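Salt-tolerant glutaminase (Micrococcus luteus, PDB 3AGD) probably catalyses the hydrolysis of L-glutamine to L-glutamate and ammonium, as a salt-tolerant member of the glutaminase family. Local coordinates at residues G267-R272 against L304-G309; G247-D252 against A294-S299. All coordinates share one frame; numbering follows the deposited sequence.

Contact 1: residues G267-R272 against L304-G309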
loop_
_atom_site.group_PDB
_atom_site.type_symbol
_atom_site.label_atom_id
_atom_site.label_comp_id
_atom_site.label_asym_id
_atom_site.label_seq_id
_atom_site.Cartn_x
_atom_site.Cartn_y
_atom_site.Cartn_z
ATOM N N GLY A 267 10.451 -8.168 -7.159
ATOM C CA GLY A 267 9.557 -7.083 -6.805
ATOM C C GLY A 267 8.155 -7.624 -6.603
ATOM O O GLY A 267 7.747 -8.570 -7.280
ATOM N N ALA A 268 7.418 -7.037 -5.667
ATOM C CA ALA A 268 6.057 -7.472 -5.395
ATOM C C ALA A 268 5.235 -6.283 -4.917
ATOM O O ALA A 268 5.326 -5.876 -3.759
ATOM C CB ALA A 268 6.058 -8.573 -4.345
ATOM N N LEU A 269 4.440 -5.728 -5.827
ATOM C CA LEU A 269 3.596 -4.576 -5.530
ATOM C C LEU A 269 2.161 -5.063 -5.344
ATOM O O LEU A 269 1.474 -5.402 -6.312
ATOM C CB LEU A 269 3.677 -3.567 -6.679
ATOM C CG LEU A 269 2.867 -2.281 -6.494
ATOM C CD1 LEU A 269 3.314 -1.587 -5.214
ATOM C CD2 LEU A 269 3.049 -1.368 -7.696
ATOM N N PRO A 270 1.687 -5.096 -4.090
ATOM C CA PRO A 270 0.336 -5.552 -3.759
ATOM C C PRO A 270 -0.786 -5.131 -4.695
ATOM O O PRO A 270 -0.962 -3.950 -4.990
ATOM C CB PRO A 270 0.136 -5.027 -2.341
ATOM C CG PRO A 270 1.514 -5.150 -1.767
ATOM C CD PRO A 270 2.373 -4.592 -2.886
ATOM N N GLY A 271 -1.548 -6.123 -5.145
ATOM C CA GLY A 271 -2.678 -5.862 -6.013
ATOM C C GLY A 271 -2.371 -5.502 -7.450
ATOM O O GLY A 271 -3.294 -5.332 -8.247
ATOM N N ARG A 272 -1.099 -5.388 -7.816
ATOM C CA ARG A 272 -0.823 -5.034 -9.196
ATOM C C ARG A 272 0.219 -5.793 -9.991
ATOM O O ARG A 272 -0.034 -6.119 -11.146
ATOM C CB ARG A 272 -0.566 -3.534 -9.284
ATOM C CG ARG A 272 -1.871 -2.770 -9.134
ATOM C CD ARG A 272 -1.640 -1.355 -8.764
ATOM N NE ARG A 272 -1.061 -1.222 -7.434
ATOM C CZ ARG A 272 -0.508 -0.095 -7.012
ATOM N NH1 ARG A 272 -0.477 0.946 -7.834
ATOM N NH2 ARG A 272 0.004 -0.002 -5.791
ATOM N N LEU A 304 3.761 3.647 -10.570
ATOM C CA LEU A 304 3.422 2.576 -9.650
ATOM C C LEU A 304 4.014 2.928 -8.286
ATOM O O LEU A 304 5.120 3.465 -8.198
ATOM C CB LEU A 304 3.999 1.249 -10.154
ATOM C CG LEU A 304 3.309 0.662 -11.389
ATOM C CD1 LEU A 304 4.087 -0.528 -11.921
ATOM C CD2 LEU A 304 1.896 0.238 -11.015
ATOM N N HIS A 305 3.277 2.634 -7.223
ATOM C CA HIS A 305 3.748 2.945 -5.889
ATOM C C HIS A 305 2.824 2.322 -4.860
ATOM O O HIS A 305 1.612 2.300 -5.036
ATOM C CB HIS A 305 3.789 4.462 -5.694
ATOM C CG HIS A 305 4.626 4.898 -4.532
ATOM N ND1 HIS A 305 4.286 4.626 -3.227
ATOM C CD2 HIS A 305 5.808 5.560 -4.487
ATOM C CE1 HIS A 305 5.223 5.099 -2.424
ATOM N NE2 HIS A 305 6.158 5.671 -3.162
ATOM N N LEU A 306 3.413 1.823 -3.783
ATOM C CA LEU A 306 2.665 1.189 -2.710
ATOM C C LEU A 306 1.605 2.111 -2.107
ATOM O O LEU A 306 0.625 1.641 -1.537
ATOM C CB LEU A 306 3.634 0.749 -1.608
ATOM C CG LEU A 306 3.052 -0.060 -0.451
ATOM C CD1 LEU A 306 2.568 -1.411 -0.967
ATOM C CD2 LEU A 306 4.111 -0.255 0.623
ATOM N N MET A 307 1.799 3.419 -2.244
ATOM C CA MET A 307 0.878 4.394 -1.669
ATOM C C MET A 307 -0.267 4.904 -2.543
ATOM O O MET A 307 -1.001 5.802 -2.124
ATOM C CB MET A 307 1.665 5.608 -1.155
ATOM C CG MET A 307 2.753 5.284 -0.146
ATOM S SD MET A 307 2.115 4.485 1.328
ATOM C CE MET A 307 3.534 3.569 1.865
ATOM N N ASP A 308 -0.448 4.377 -3.748
ATOM C CA ASP A 308 -1.559 4.901 -4.541
ATOM C C ASP A 308 -2.895 4.300 -4.146
ATOM O O ASP A 308 -2.971 3.158 -3.687
ATOM C CB ASP A 308 -1.312 4.731 -6.036
ATOM C CG ASP A 308 -0.814 3.369 -6.393
ATOM O OD1 ASP A 308 -0.094 3.251 -7.415
ATOM O OD2 ASP A 308 -1.147 2.420 -5.654
ATOM N N GLY A 309 -3.948 5.093 -4.305
ATOM C CA GLY A 309 -5.280 4.649 -3.934
ATOM C C GLY A 309 -6.036 3.909 -5.016
ATOM O O GLY A 309 -7.188 4.227 -5.301
#
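The carbonyl oxygen of H305 is gripped from two sides: R272 NH2 donates to H305 O over 2.9 Å in a nearly straight bond (166°), and D308 N donates to the same oxygen from the opposite face of the carbonyl plane. The arginine nitrogen stands above that plane, while the oxygen lies close to the plane of the guanidinium, at its edge. D308 faces R272 from the opposite direction in a salt bridge between R272 NH1 and D308 OD1; the modelled approach is too tight for its length or tilt to be trusted. Arginine suits the place because its several N-H groups can serve a carbonyl and a carboxylate together. A bend at chi3 (-66°) helps bring its head over L269, whose CD2 covers the middle of one guanidinium face at 3.8 Å. Here a type I turn from H305 to D308, in the loop after helix 289-301, packs against the end of strand 264-269, in the five-stranded antiparallel sheet of the glutaminase domain, and the residues just after it. The H305 ring braces that turn, M307 N donating to H305 ND1 in the ring plane at 2.9 Å. Apolar side chains pack beside it: L269 CD2 lies 3.7 Å from L304 CB, and P270 CD meets L306 CD1 at 3.7 Å. The second subunit adds its own M307 against L306 and its F337 against L304.

Contact 2: residues G247-D252 against A294-S299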
loop_
_atom_site.group_PDB
_atom_site.type_symbol
_atom_site.label_atom_id
_atom_site.label_comp_id
_atom_site.label_asym_id
_atom_site.label_seq_id
_atom_site.Cartn_x
_atom_site.Cartn_y
_atom_site.Cartn_z
ATOM N N GLY A 247 19.100 6.838 -1.476
ATOM C CA GLY A 247 17.834 7.487 -1.165
ATOM C C GLY A 247 17.040 6.658 -0.169
ATOM O O GLY A 247 17.617 6.048 0.728
ATOM N N GLN A 248 15.720 6.636 -0.313
ATOM C CA GLN A 248 14.872 5.844 0.576
ATOM C C GLN A 248 13.884 5.152 -0.354
ATOM O O GLN A 248 12.981 5.786 -0.897
ATOM C CB GLN A 248 14.146 6.754 1.566
ATOM C CG GLN A 248 13.818 6.107 2.908
ATOM C CD GLN A 248 12.483 5.401 2.922
ATOM O OE1 GLN A 248 11.543 5.810 2.240
ATOM N NE2 GLN A 248 12.381 4.344 3.720
ATOM N N TRP A 249 14.077 3.847 -0.528
ATOM C CA TRP A 249 13.282 3.028 -1.436
ATOM C C TRP A 249 11.762 3.153 -1.393
ATOM O O TRP A 249 11.135 3.371 -2.425
ATOM C CB TRP A 249 13.683 1.558 -1.276
ATOM C CG TRP A 249 13.264 0.713 -2.433
ATOM C CD1 TRP A 249 12.149 -0.076 -2.520
ATOM C CD2 TRP A 249 13.951 0.577 -3.682
ATOM N NE1 TRP A 249 12.106 -0.697 -3.748
ATOM C CE2 TRP A 249 13.199 -0.314 -4.479
ATOM C CE3 TRP A 249 15.132 1.124 -4.205
ATOM C CZ2 TRP A 249 13.591 -0.672 -5.773
ATOM C CZ3 TRP A 249 15.521 0.765 -5.494
ATOM C CH2 TRP A 249 14.751 -0.125 -6.261
ATOM N N LEU A 250 11.164 3.007 -0.218
ATOM C CA LEU A 250 9.714 3.110 -0.113
ATOM C C LEU A 250 9.214 4.442 -0.674
ATOM O O LEU A 250 8.289 4.469 -1.485
ATOM C CB LEU A 250 9.278 2.935 1.348
ATOM C CG LEU A 250 7.798 3.007 1.753
ATOM C CD1 LEU A 250 7.427 4.432 2.059
ATOM C CD2 LEU A 250 6.904 2.433 0.654
ATOM N N ALA A 251 9.838 5.541 -0.269
ATOM C CA ALA A 251 9.418 6.862 -0.741
ATOM C C ALA A 251 9.702 7.118 -2.218
ATOM O O ALA A 251 8.820 7.567 -2.954
ATOM C CB ALA A 251 10.075 7.959 0.103
ATOM N N ASP A 252 10.927 6.838 -2.653
ATOM C CA ASP A 252 11.304 7.081 -4.042
ATOM C C ASP A 252 10.719 6.116 -5.069
ATOM O O ASP A 252 10.312 6.532 -6.151
ATOM C CB ASP A 252 12.832 7.069 -4.203
ATOM C CG ASP A 252 13.536 8.021 -3.258
ATOM O OD1 ASP A 252 12.968 9.079 -2.919
ATOM O OD2 ASP A 252 14.677 7.713 -2.862
ATOM N N ALA A 294 16.027 -0.469 -13.245
ATOM C CA ALA A 294 14.822 -0.851 -13.971
ATOM C C ALA A 294 13.593 -0.705 -13.070
ATOM O O ALA A 294 12.524 -0.308 -13.531
ATOM C CB ALA A 294 14.943 -2.292 -14.475
ATOM N N CYS A 295 13.742 -1.024 -11.786
ATOM C CA CYS A 295 12.624 -0.896 -10.853
ATOM C C CYS A 295 12.253 0.579 -10.653
ATOM O O CYS A 295 11.072 0.916 -10.532
ATOM C CB CYS A 295 12.968 -1.547 -9.509
ATOM S SG CYS A 295 13.007 -3.366 -9.559
ATOM N N ARG A 296 13.258 1.454 -10.624
ATOM C CA ARG A 296 13.011 2.886 -10.467
ATOM C C ARG A 296 12.245 3.399 -11.686
ATOM O O ARG A 296 11.322 4.199 -11.555
ATOM C CB ARG A 296 14.331 3.655 -10.326
ATOM C CG ARG A 296 15.104 3.363 -9.037
ATOM C CD ARG A 296 16.372 4.203 -8.968
ATOM N NE ARG A 296 17.253 3.834 -7.859
ATOM C CZ ARG A 296 17.042 4.143 -6.581
ATOM N NH1 ARG A 296 15.969 4.834 -6.217
ATOM N NH2 ARG A 296 17.922 3.766 -5.663
ATOM N N ARG A 297 12.625 2.925 -12.872
ATOM C CA ARG A 297 11.955 3.338 -14.101
ATOM C C ARG A 297 10.532 2.780 -14.188
ATOM O O ARG A 297 9.628 3.461 -14.667
ATOM C CB ARG A 297 12.766 2.901 -15.328
ATOM C CG ARG A 297 13.941 3.816 -15.661
ATOM C CD ARG A 297 13.457 5.180 -16.166
ATOM N NE ARG A 297 12.858 5.117 -17.503
ATOM C CZ ARG A 297 13.553 5.113 -18.639
ATOM N NH1 ARG A 297 14.879 5.172 -18.612
ATOM N NH2 ARG A 297 12.924 5.046 -19.807
ATOM N N LEU A 298 10.328 1.546 -13.733
ATOM C CA LEU A 298 8.992 0.957 -13.770
ATOM C C LEU A 298 8.059 1.776 -12.885
ATOM O O LEU A 298 6.920 2.055 -13.252
ATOM C CB LEU A 298 9.024 -0.491 -13.278
ATOM C CG LEU A 298 9.630 -1.542 -14.209
ATOM C CD1 LEU A 298 9.655 -2.891 -13.508
ATOM C CD2 LEU A 298 8.812 -1.626 -15.485
ATOM N N SER A 299 8.559 2.162 -11.716
ATOM C CA SER A 299 7.785 2.959 -10.773
ATOM C C SER A 299 7.439 4.331 -11.356
ATOM O O SER A 299 6.292 4.782 -11.269
ATOM C CB SER A 299 8.565 3.137 -9.466
ATOM O OG SER A 299 7.990 4.158 -8.665
HETATM O O HOH W 1 15.415 5.080 -3.225
HETATM O O HOH W 2 11.464 5.843 -9.346
HETATM O O HOH W 3 8.931 6.556 -8.426
#
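W249 and R296 cross with indole and guanidinium planes 64° apart, the ring presenting its edge to the flat face of the arginine: W249 CZ3 sits 3.8 Å above the guanidinium, over its centre. The extended R296 chain, straight from CG to NE, carries its head out to the indole and on toward D252. Further round the ring edge, W249 CZ2 touches CB of C295 at 3.9 Å; the small cysteine leaves room for the broad indole, whose NE1 is bonded to I255 O. The short helix 249-252 thus packs against helix 289-301 within the glutaminase domain, whose family is grouped in one clan with the beta-lactamases. Q248 is the N-cap of the short helix, its OE1 accepting from A251 N at 3.0 Å, while Q248 N donates to D252 OD2. The polar links between the two segments run through water, though R296 NH2 also bonds weakly to A246 O. One molecule, in the guanidinium plane, accepts from R296 NH1 at 3.1 Å and donates to D252 OD2 at 2.8 Å, spanning opposite charges that do not touch. Another donates both to D252 O, at 2.7 Å, and to S299 OG, whose hydroxyl is also bonded to V253 O.

How the contacts relate
The two contacts lie side by side in the glutaminase domain, their centres about 12 Å apart, and their segments alternate along the chain: 247-252, 267-272, 294-299, then 304-309. Helix 289-301 faces the short helix 249-252, and the loop just beyond it folds onto the end of strand 264-269. They meet directly: L304 N probably bonds to S299 O, H305 NE2 probably to A251 O, and M307 packs on L250. Contact 1 lies away from the annotated sites, whereas W249 of contact 2 is about 8 Å, side chain to side chain, from Y243, a predicted substrate-binding residue. Both contacts also touch the second subunit, so this corner of the domain adjoins the subunit interface.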